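PDB 5FLY: ferrichrome ABC transporter substrate-binding protein from Staphylococcus pseudintermedius, which probably captures ferrichrome-type siderophores at the cell surface and hands them to an ABC transporter for iron uptake. Local coordinates for residues 160-165 and 220-225; 165-170 and 203-208. All blocks are in the same frame, centred on the assembly; numbering follows the deposited sequence.

Contact 1. Residues 160-165 and 220-225; sequences IFEDFD and ITAKAK. With 7PG (2,5,8,11,14,17,20,23-octaoxapentacosan-25-ol), chain P.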
ATOM      1  N   ILE A 160       3.682 -13.096  -3.259  1.00  8.43           N
ATOM      2  CA  ILE A 160       2.820 -12.217  -4.044  1.00  9.78           C
ATOM      3  C   ILE A 160       3.518 -11.865  -5.337  1.00  9.49           C
ATOM      4  O   ILE A 160       4.578 -11.227  -5.324  1.00  9.07           O
ATOM      5  CB  ILE A 160       2.455 -10.897  -3.307  1.00  9.79           C
ATOM      6  CG1 ILE A 160       1.931 -11.164  -1.896  1.00  9.25           C
ATOM      7  CG2 ILE A 160       1.423 -10.121  -4.111  1.00 10.98           C
ATOM      8  CD1 ILE A 160       1.992  -9.955  -1.006  1.00  9.63           C
ATOM      9  N   PHE A 161       2.936 -12.303  -6.444  1.00  8.69           N
ATOM     10  CA  PHE A 161       3.321 -11.819  -7.760  1.00  8.66           C
ATOM     11  C   PHE A 161       2.314 -10.778  -8.258  1.00 10.77           C
ATOM     12  O   PHE A 161       1.120 -10.843  -7.933  1.00 12.25           O
ATOM     13  CB  PHE A 161       3.409 -12.956  -8.763  1.00  8.09           C
ATOM     14  CG  PHE A 161       4.525 -13.949  -8.489  1.00  8.86           C
ATOM     15  CD1 PHE A 161       5.862 -13.554  -8.420  1.00  8.57           C
ATOM     16  CD2 PHE A 161       4.225 -15.295  -8.335  1.00  9.64           C
ATOM     17  CE1 PHE A 161       6.870 -14.500  -8.187  1.00  9.68           C
ATOM     18  CE2 PHE A 161       5.219 -16.233  -8.099  1.00 10.99           C
ATOM     19  CZ  PHE A 161       6.543 -15.838  -8.029  1.00  9.44           C
ATOM     20  N   GLU A 162       2.793  -9.798  -9.020  1.00  8.40           N
ATOM     21  CA  GLU A 162       1.879  -8.940  -9.775  1.00  7.75           C
ATOM     22  C   GLU A 162       2.208  -8.987 -11.254  1.00  8.77           C
ATOM     23  O   GLU A 162       3.364  -8.835 -11.652  1.00  7.92           O
ATOM     24  CB  GLU A 162       1.922  -7.486  -9.294  1.00  8.77           C
ATOM     25  CG  GLU A 162       1.072  -6.553 -10.167  1.00  9.82           C
ATOM     26  CD  GLU A 162       0.904  -5.160  -9.600  1.00 10.41           C
ATOM     27  OE1 GLU A 162       1.586  -4.816  -8.601  1.00 10.38           O
ATOM     28  OE2 GLU A 162       0.081  -4.407 -10.162  1.00 10.46           O
ATOM     29  N   ASP A 163       1.159  -9.196 -12.042  1.00  9.33           N
ATOM     30  CA  ASP A 163       1.182  -9.145 -13.502  1.00 10.78           C
ATOM     31  C   ASP A 163       0.835  -7.712 -13.922  1.00 10.18           C
ATOM     32  O   ASP A 163      -0.293  -7.253 -13.731  1.00  8.34           O
ATOM     33  CB  ASP A 163       0.191 -10.196 -14.051  1.00 13.34           C
ATOM     34  CG  ASP A 163      -0.180  -9.991 -15.520  1.00 16.03           C
ATOM     35  OD1 ASP A 163       0.722  -9.770 -16.352  1.00 15.18           O
ATOM     36  OD2 ASP A 163      -1.394 -10.100 -15.846  1.00 17.93           O
ATOM     37  N   PHE A 164       1.820  -6.980 -14.439  1.00  8.46           N
ATOM     38  CA  PHE A 164       1.615  -5.585 -14.791  1.00  9.79           C
ATOM     39  C   PHE A 164       2.453  -5.209 -16.004  1.00 10.45           C
ATOM     40  O   PHE A 164       3.665  -5.405 -16.001  1.00 10.07           O
ATOM     41  CB  PHE A 164       1.970  -4.669 -13.617  1.00  9.70           C
ATOM     42  CG  PHE A 164       1.792  -3.215 -13.928  1.00 10.63           C
ATOM     43  CD1 PHE A 164       0.545  -2.633 -13.848  1.00 11.28           C
ATOM     44  CD2 PHE A 164       2.873  -2.434 -14.329  1.00 11.03           C
ATOM     45  CE1 PHE A 164       0.365  -1.301 -14.150  1.00 12.19           C
ATOM     46  CE2 PHE A 164       2.695  -1.086 -14.628  1.00 10.77           C
ATOM     47  CZ  PHE A 164       1.445  -0.525 -14.532  1.00 11.42           C
ATOM     48  N   ASP A 165       1.783  -4.685 -17.027  1.00 11.11           N
ATOM     49  CA  ASP A 165       2.408  -4.292 -18.294  1.00 13.20           C
ATOM     50  C   ASP A 165       3.362  -5.368 -18.824  1.00 12.78           C
ATOM     51  O   ASP A 165       4.480  -5.077 -19.279  1.00 11.21           O
ATOM     52  CB  ASP A 165       3.134  -2.954 -18.131  1.00 12.92           C
ATOM     53  CG  ASP A 165       2.179  -1.781 -17.944  1.00 12.80           C
ATOM     54  OD1 ASP A 165       0.941  -1.987 -18.008  1.00 12.72           O
ATOM     55  OD2 ASP A 165       2.672  -0.632 -17.765  1.00 12.71           O
ATOM     56  N   ILE A 220      -0.138 -15.889  -4.579  1.00  8.17           N
ATOM     57  CA  ILE A 220      -1.179 -14.942  -4.891  1.00  8.11           C
ATOM     58  C   ILE A 220      -0.696 -14.081  -6.033  1.00  8.97           C
ATOM     59  O   ILE A 220       0.395 -13.521  -5.962  1.00  8.49           O
ATOM     60  CB  ILE A 220      -1.541 -14.087  -3.683  1.00  8.42           C
ATOM     61  CG1 ILE A 220      -2.066 -14.985  -2.549  1.00  8.49           C
ATOM     62  CG2 ILE A 220      -2.559 -13.012  -4.082  1.00  8.76           C
ATOM     63  CD1 ILE A 220      -2.182 -14.274  -1.214  1.00  8.35           C
ATOM     64  N   THR A 221      -1.512 -14.008  -7.089  1.00  8.82           N
ATOM     65  CA  THR A 221      -1.225 -13.174  -8.253  1.00  9.63           C
ATOM     66  C   THR A 221      -2.178 -11.981  -8.323  1.00  9.18           C
ATOM     67  O   THR A 221      -3.390 -12.134  -8.466  1.00  9.28           O
ATOM     68  CB  THR A 221      -1.314 -13.979  -9.553  1.00 13.85           C
ATOM     69  OG1 THR A 221      -0.329 -15.012  -9.514  1.00 14.08           O
ATOM     70  CG2 THR A 221      -1.073 -13.084 -10.790  1.00 15.41           C
ATOM     71  N   ALA A 222      -1.602 -10.793  -8.210  1.00  7.91           N
ATOM     72  CA  ALA A 222      -2.342  -9.554  -8.378  1.00  7.87           C
ATOM     73  C   ALA A 222      -2.349  -9.187  -9.848  1.00  8.19           C
ATOM     74  O   ALA A 222      -1.286  -9.078 -10.457  1.00  8.02           O
ATOM     75  CB  ALA A 222      -1.730  -8.449  -7.558  1.00  7.69           C
ATOM     76  N   LYS A 223      -3.538  -9.032 -10.414  1.00  8.19           N
ATOM     77  CA  LYS A 223      -3.671  -8.694 -11.827  1.00  8.67           C
ATOM     78  C   LYS A 223      -4.930  -7.890 -12.074  1.00  8.61           C
ATOM     79  O   LYS A 223      -5.845  -7.854 -11.243  1.00  8.71           O
ATOM     80  CB  LYS A 223      -3.689  -9.952 -12.692  1.00 10.75           C
ATOM     81  CG  LYS A 223      -4.866 -10.887 -12.405  1.00 11.29           C
ATOM     82  CD  LYS A 223      -4.870 -12.103 -13.335  1.00 12.00           C
ATOM     83  CE  LYS A 223      -5.261 -11.722 -14.759  1.00 11.77           C
ATOM     84  NZ  LYS A 223      -6.698 -11.374 -14.879  1.00 13.93           N
ATOM     85  N   ALA A 224      -4.965  -7.230 -13.222  1.00  9.08           N
ATOM     86  CA  ALA A 224      -6.166  -6.506 -13.612  1.00 10.01           C
ATOM     87  C   ALA A 224      -7.295  -7.470 -13.919  1.00  9.63           C
ATOM     88  O   ALA A 224      -7.098  -8.520 -14.512  1.00  9.24           O
ATOM     89  CB  ALA A 224      -5.894  -5.625 -14.809  1.00 12.25           C
ATOM     90  N   LYS A 225      -8.500  -7.085 -13.526  1.00 15.59           N
ATOM     91  CA  LYS A 225      -9.671  -7.918 -13.743  1.00 18.86           C
ATOM     92  C   LYS A 225      -9.888  -8.190 -15.232  1.00 19.31           C
ATOM     93  O   LYS A 225     -10.304  -9.285 -15.608  1.00 23.17           O
ATOM     94  CB  LYS A 225     -10.899  -7.240 -13.132  1.00 22.99           C
ATOM     95  CG  LYS A 225     -11.879  -8.181 -12.461  1.00 27.06           C
ATOM     96  CD  LYS A 225     -12.825  -7.384 -11.561  1.00 29.14           C
ATOM     97  CE  LYS A 225     -13.873  -8.259 -10.892  1.00 29.95           C
ATOM     98  NZ  LYS A 225     -14.667  -7.465  -9.904  1.00 31.07           N
TER
HETATM   99  C2  7PG P1295       0.409   2.082  -8.430  1.00 40.77           C
HETATM  100  O1  7PG P1295       0.045   1.309  -9.541  1.00 42.64           O
HETATM  101  C3  7PG P1295       0.852   0.181  -9.722  1.00 40.90           C
HETATM  102  C4  7PG P1295       1.883   0.446 -10.815  1.00 43.06           C
HETATM  103  O2  7PG P1295       2.452  -0.753 -11.270  1.00 46.21           O
HETATM  104  C5  7PG P1295       2.986  -1.564 -10.266  1.00 41.44           C
HETATM  105  C6  7PG P1295       4.252  -2.276 -10.734  1.00 39.74           C
HETATM  106  O3  7PG P1295       5.141  -2.402  -9.657  1.00 39.09           O
HETATM  107  C7  7PG P1295       5.988  -1.311  -9.420  1.00 36.54           C
HETATM  108  C8  7PG P1295       6.643  -1.475  -8.046  1.00 36.60           C
HETATM  109  O4  7PG P1295       7.405  -0.356  -7.667  1.00 39.19           O
HETATM  110  C9  7PG P1295       6.692   0.840  -7.608  1.00 41.26           C
HETATM  111  C10 7PG P1295       7.265   1.848  -6.608  1.00 42.84           C
HETATM  112  O5  7PG P1295       6.174   2.589  -6.121  1.00 45.83           O
HETATM  113  C11 7PG P1295       6.373   3.373  -4.976  1.00 44.30           C
HETATM  114  C12 7PG P1295       5.020   3.628  -4.303  1.00 41.54           C
HETATM  115  O6  7PG P1295       5.005   3.088  -3.005  1.00 41.35           O
HETATM  116  C13 7PG P1295       4.395   1.838  -2.831  1.00 39.58           C
HETATM  117  C14 7PG P1295       2.886   1.959  -3.011  1.00 38.24           C
HETATM  118  O7  7PG P1295       2.256   1.209  -2.012  1.00 43.04           O
HETATM  119  C15 7PG P1295       0.991   1.675  -1.626  1.00 43.85           C
HETATM  120  O   HOH W   1      -2.795  -7.422 -15.109  1.00 12.82           O
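E162 and A222 sit abreast on neighbouring parallel strands at the centre of the mixed C-terminal-lobe sheet of this class III solute-binding protein, with strand 158-164 in the middle of the five and strand 218-223 beside it. Backbone bonds set the register: F161 N donates to I220 O, A222 N to F161 O at 2.7 Å, and D163 N to A222 O. I160, E162, I220 and A222 turn their side chains to one face of the sheet, F161 and T221 to the other. On the first face the small A222 CB meets the stem of E162, CB to CB at 4.2 Å, while E162 CG lies 3.5 Å from A222 O. CG lies anti to the backbone N (chi1 174°) and the chain is extended beyond it, which holds the carboxylate out from this face of the sheet, in the ligand pocket. There OE1 takes a salt bridge from R177 and a hydrogen bond from Y171, and OE2 a bond from W258; three donors thus grip the buried group and probably favour its charged form. The bound polyether passes close by, its C5 lying 3.9 Å from E162 OE1. F164, past the last bridge, lays one ring face under this ligand, whose O2 stands 3.2 Å above the plane over the ring centre. On the opposite face, the F161 ring leads away from 220-225 toward I168 and A170 of strand 167-171. Where the pairing ends, D163 crosses K223 at an angle, its OD2 3.9 Å from K223 CB, and the lysine bends away so that NZ bonds to A224 O and A227 O instead of the aspartate. A water closes this end, donating to D163 O and D163 OD2 and accepting from A224 N, 2.9 Å from the water oxygen.

Contact 2. Residues 165-170 and 203-208; sequences DKKIYA and WTEVPK. With 7PG (2,5,8,11,14,17,20,23-octaoxapentacosan-25-ol), chain P.
An antiparallel strand pair at the edge of the mixed sheet, 167-170 with 203-205, brings two aromatic residues of the ligand pocket together. Y169 and W203 lie side by side and point the same way, with W203 CZ3 at the edge of the tyrosine ring, 3.9 Å from Y169 CD1. Each ring offers a face to the polyether: ligand O3 stands over the centre of the Y169 ring, and O4 over that of W203, 3.6 Å above its plane. The indole reaches this place because CG sits between the backbone N and the carbonyl carbon (chi1 62°); W175 meets it at about 45°. In the backbone, A170 and T204 form a hydrogen-bonded pair through reciprocal N-H to O bonds, and Y169 and E205 a non-hydrogen-bonded one. V206 N adds a nearly straight bond to I168 O (172°), although it approaches well off the carbonyl plane. On the face away from the pocket, V206 CG2 packs on A170 CB at 3.7 Å, and I168 spreads its branches, CG2 to V206 CB and CD1 to K208 CB. At the start of strand 167-171, K167 passes obliquely beside E205 OE2, its CD 3.3 Å from that oxygen, and the bend at its last torsion brings NZ to the syn lone pair of OE2 at 2.9 Å. The same OE2 receives a water that also donates to V206 O and accepts from I168 N. The pair thus puts Y169 and W203 at the border of the polyether site, consistent with the ligand cleft between the two lobes of the class III solute-binding fold.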
ATOM      1  N   ASP A 165       1.783  -4.685 -17.027  1.00 11.11           N
ATOM      2  CA  ASP A 165       2.408  -4.292 -18.294  1.00 13.20           C
ATOM      3  C   ASP A 165       3.362  -5.368 -18.824  1.00 12.78           C
ATOM      4  O   ASP A 165       4.480  -5.077 -19.279  1.00 11.21           O
ATOM      5  CB  ASP A 165       3.134  -2.954 -18.131  1.00 12.92           C
ATOM      6  CG  ASP A 165       2.179  -1.781 -17.944  1.00 12.80           C
ATOM      7  OD1 ASP A 165       0.941  -1.987 -18.008  1.00 12.72           O
ATOM      8  OD2 ASP A 165       2.672  -0.632 -17.765  1.00 12.71           O
ATOM      9  N   LYS A 166       2.897  -6.611 -18.760  1.00 11.85           N
ATOM     10  CA  LYS A 166       3.574  -7.773 -19.343  1.00 11.04           C
ATOM     11  C   LYS A 166       4.873  -8.119 -18.622  1.00 13.03           C
ATOM     12  O   LYS A 166       5.682  -8.900 -19.126  1.00 15.99           O
ATOM     13  CB  LYS A 166       3.843  -7.544 -20.831  1.00 11.73           C
ATOM     14  CG  LYS A 166       2.587  -7.177 -21.628  1.00 11.16           C
ATOM     15  CD  LYS A 166       1.513  -8.257 -21.525  1.00 10.81           C
ATOM     16  CE  LYS A 166       0.402  -8.000 -22.514  1.00 11.77           C
ATOM     17  NZ  LYS A 166      -0.713  -8.986 -22.406  1.00 12.65           N
ATOM     18  N   LYS A 167       5.045  -7.546 -17.439  1.00 11.76           N
ATOM     19  CA  LYS A 167       6.145  -7.884 -16.559  1.00 11.52           C
ATOM     20  C   LYS A 167       5.618  -8.503 -15.272  1.00 11.98           C
ATOM     21  O   LYS A 167       4.415  -8.472 -15.006  1.00 13.24           O
ATOM     22  CB  LYS A 167       6.972  -6.644 -16.256  1.00 10.81           C
ATOM     23  CG  LYS A 167       7.782  -6.172 -17.444  1.00 14.07           C
ATOM     24  CD  LYS A 167       8.714  -5.054 -17.057  1.00 16.33           C
ATOM     25  CE  LYS A 167       9.754  -4.792 -18.140  1.00 18.00           C
ATOM     26  NZ  LYS A 167      10.595  -5.999 -18.439  1.00 17.48           N
ATOM     27  N   ILE A 168       6.524  -9.093 -14.502  1.00  8.31           N
ATOM     28  CA  ILE A 168       6.187  -9.752 -13.245  1.00  8.10           C
ATOM     29  C   ILE A 168       6.914  -9.055 -12.106  1.00  7.92           C
ATOM     30  O   ILE A 168       8.122  -8.840 -12.173  1.00  7.93           O
ATOM     31  CB  ILE A 168       6.572 -11.239 -13.259  1.00  8.16           C
ATOM     32  CG1 ILE A 168       6.020 -11.904 -14.526  1.00  8.37           C
ATOM     33  CG2 ILE A 168       6.050 -11.943 -12.008  1.00  8.07           C
ATOM     34  CD1 ILE A 168       6.496 -13.318 -14.771  1.00  8.48           C
ATOM     35  N   TYR A 169       6.177  -8.719 -11.046  1.00  8.52           N
ATOM     36  CA  TYR A 169       6.779  -8.131  -9.852  1.00  8.87           C
ATOM     37  C   TYR A 169       6.528  -9.013  -8.628  1.00  8.50           C
ATOM     38  O   TYR A 169       5.542  -9.725  -8.588  1.00  9.31           O
ATOM     39  CB  TYR A 169       6.223  -6.722  -9.637  1.00  9.80           C
ATOM     40  CG  TYR A 169       6.536  -5.840 -10.827  1.00  9.33           C
ATOM     41  CD1 TYR A 169       7.750  -5.171 -10.910  1.00 10.56           C
ATOM     42  CD2 TYR A 169       5.646  -5.728 -11.885  1.00 10.32           C
ATOM     43  CE1 TYR A 169       8.058  -4.388 -11.994  1.00 11.94           C
ATOM     44  CE2 TYR A 169       5.952  -4.954 -12.988  1.00 10.06           C
ATOM     45  CZ  TYR A 169       7.160  -4.283 -13.032  1.00 12.02           C
ATOM     46  OH  TYR A 169       7.476  -3.497 -14.123  1.00 15.00           O
ATOM     47  N   ALA A 170       7.437  -8.996  -7.659  1.00  8.48           N
ATOM     48  CA  ALA A 170       7.182  -9.633  -6.365  1.00  9.12           C
ATOM     49  C   ALA A 170       7.513  -8.650  -5.255  1.00  8.17           C
ATOM     50  O   ALA A 170       8.344  -7.760  -5.441  1.00  7.32           O
ATOM     51  CB  ALA A 170       7.988 -10.924  -6.214  1.00  9.28           C
ATOM     52  N   TRP A 203      10.828  -4.461  -3.101  1.00  8.33           N
ATOM     53  CA  TRP A 203      10.111  -5.118  -4.177  1.00  9.19           C
ATOM     54  C   TRP A 203      11.128  -5.497  -5.227  1.00  9.06           C
ATOM     55  O   TRP A 203      12.264  -5.009  -5.193  1.00  8.19           O
ATOM     56  CB  TRP A 203       9.071  -4.192  -4.792  1.00  7.37           C
ATOM     57  CG  TRP A 203       9.723  -2.981  -5.411  1.00  8.96           C
ATOM     58  CD1 TRP A 203      10.074  -1.826  -4.777  1.00  9.16           C
ATOM     59  CD2 TRP A 203      10.127  -2.833  -6.774  1.00  8.52           C
ATOM     60  NE1 TRP A 203      10.671  -0.958  -5.667  1.00  9.77           N
ATOM     61  CE2 TRP A 203      10.705  -1.551  -6.902  1.00 10.17           C
ATOM     62  CE3 TRP A 203      10.041  -3.648  -7.905  1.00  9.87           C
ATOM     63  CZ2 TRP A 203      11.206  -1.075  -8.115  1.00 11.44           C
ATOM     64  CZ3 TRP A 203      10.527  -3.167  -9.112  1.00 12.92           C
ATOM     65  CH2 TRP A 203      11.110  -1.893  -9.203  1.00 11.64           C
ATOM     66  N   THR A 204      10.726  -6.314  -6.193  1.00  8.60           N
ATOM     67  CA  THR A 204      11.603  -6.594  -7.321  1.00  9.03           C
ATOM     68  C   THR A 204      10.827  -7.004  -8.557  1.00  7.62           C
ATOM     69  O   THR A 204       9.742  -7.559  -8.462  1.00  7.57           O
ATOM     70  CB  THR A 204      12.613  -7.706  -6.983  1.00 11.49           C
ATOM     71  OG1 THR A 204      13.558  -7.816  -8.054  1.00 12.52           O
ATOM     72  CG2 THR A 204      11.903  -9.042  -6.739  1.00  9.09           C
ATOM     73  N   GLU A 205      11.393  -6.712  -9.723  1.00  8.33           N
ATOM     74  CA  GLU A 205      10.940  -7.347 -10.955  1.00  9.49           C
ATOM     75  C   GLU A 205      11.480  -8.775 -10.944  1.00 10.12           C
ATOM     76  O   GLU A 205      12.596  -9.021 -10.483  1.00  9.49           O
ATOM     77  CB  GLU A 205      11.404  -6.595 -12.213  1.00 10.47           C
ATOM     78  CG  GLU A 205      10.916  -7.307 -13.459  1.00 11.55           C
ATOM     79  CD  GLU A 205      11.156  -6.579 -14.777  1.00 14.19           C
ATOM     80  OE1 GLU A 205      11.626  -5.413 -14.769  1.00 15.42           O
ATOM     81  OE2 GLU A 205      10.845  -7.199 -15.823  1.00 14.65           O
ATOM     82  N   VAL A 206      10.669  -9.702 -11.436  1.00  7.93           N
ATOM     83  CA  VAL A 206      11.014 -11.125 -11.496  1.00  8.00           C
ATOM     84  C   VAL A 206      11.101 -11.521 -12.962  1.00  8.25           C
ATOM     85  O   VAL A 206      10.102 -11.467 -13.663  1.00  8.21           O
ATOM     86  CB  VAL A 206       9.960 -11.999 -10.763  1.00  9.72           C
ATOM     87  CG1 VAL A 206      10.281 -13.474 -10.886  1.00 11.30           C
ATOM     88  CG2 VAL A 206       9.868 -11.615  -9.296  1.00  9.68           C
ATOM     89  N   PRO A 207      12.299 -11.893 -13.436  1.00  9.36           N
ATOM     90  CA  PRO A 207      12.325 -12.483 -14.778  1.00 10.98           C
ATOM     91  C   PRO A 207      11.425 -13.722 -14.866  1.00 10.14           C
ATOM     92  O   PRO A 207      11.353 -14.500 -13.911  1.00  9.70           O
ATOM     93  CB  PRO A 207      13.804 -12.842 -14.980  1.00 10.47           C
ATOM     94  CG  PRO A 207      14.537 -11.958 -14.012  1.00 11.20           C
ATOM     95  CD  PRO A 207      13.639 -11.884 -12.824  1.00 10.31           C
ATOM     96  N   LYS A 208      10.752 -13.912 -15.997  1.00 10.10           N
ATOM     97  CA  LYS A 208       9.690 -14.909 -16.059  1.00  9.63           C
ATOM     98  C   LYS A 208      10.229 -16.315 -15.822  1.00  9.21           C
ATOM     99  O   LYS A 208       9.520 -17.178 -15.308  1.00  9.08           O
ATOM    100  CB  LYS A 208       8.956 -14.859 -17.404  1.00  9.44           C
ATOM    101  CG  LYS A 208       9.768 -15.304 -18.596  1.00 10.08           C
ATOM    102  CD  LYS A 208       8.949 -15.147 -19.862  1.00 11.79           C
ATOM    103  CE  LYS A 208       9.770 -15.476 -21.092  1.00 14.67           C
ATOM    104  NZ  LYS A 208       8.964 -15.390 -22.347  1.00 16.89           N
TER
HETATM  105  C2  7PG P1295       0.409   2.082  -8.430  1.00 40.77           C
HETATM  106  O1  7PG P1295       0.045   1.309  -9.541  1.00 42.64           O
HETATM  107  C3  7PG P1295       0.852   0.181  -9.722  1.00 40.90           C
HETATM  108  C4  7PG P1295       1.883   0.446 -10.815  1.00 43.06           C
HETATM  109  O2  7PG P1295       2.452  -0.753 -11.270  1.00 46.21           O
HETATM  110  C5  7PG P1295       2.986  -1.564 -10.266  1.00 41.44           C
HETATM  111  C6  7PG P1295       4.252  -2.276 -10.734  1.00 39.74           C
HETATM  112  O3  7PG P1295       5.141  -2.402  -9.657  1.00 39.09           O
HETATM  113  C7  7PG P1295       5.988  -1.311  -9.420  1.00 36.54           C
HETATM  114  C8  7PG P1295       6.643  -1.475  -8.046  1.00 36.60           C
HETATM  115  O4  7PG P1295       7.405  -0.356  -7.667  1.00 39.19           O
HETATM  116  C9  7PG P1295       6.692   0.840  -7.608  1.00 41.26           C
HETATM  117  C10 7PG P1295       7.265   1.848  -6.608  1.00 42.84           C
HETATM  118  O5  7PG P1295       6.174   2.589  -6.121  1.00 45.83           O
HETATM  119  C11 7PG P1295       6.373   3.373  -4.976  1.00 44.30           C
HETATM  120  C12 7PG P1295       5.020   3.628  -4.303  1.00 41.54           C
HETATM  121  O6  7PG P1295       5.005   3.088  -3.005  1.00 41.35           O
HETATM  122  C13 7PG P1295       4.395   1.838  -2.831  1.00 39.58           C
HETATM  123  C14 7PG P1295       2.886   1.959  -3.011  1.00 38.24           C
HETATM  124  O7  7PG P1295       2.256   1.209  -2.012  1.00 43.04           O
HETATM  125  C15 7PG P1295       0.991   1.675  -1.626  1.00 43.85           C
HETATM  126  O   HOH W   2       9.243  -9.563 -15.499  1.00 13.01           O

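After the N-terminal parallel sheet and the long helix 127-152, the chain enters the second sheet along strand 158-164, turns at D165, which both contacts share, and returns as strand 167-171, joined to its predecessor by a probable E162 N to Y169 O hydrogen bond. After helices 179-185 and 192-198, strand 203-205 closes the shorter loop at contact 2. The chain then continues to strand 218-223, which closes the longer loop at contact 1, so contact 2 is nested inside contact 1. The two contacts, with the hairpin 158-164/167-171 between them, link four neighbouring strands of one mixed sheet, 203-205 at its edge and 218-223 beyond its middle. Their centres are 9 Å apart, and both border the bound polyether.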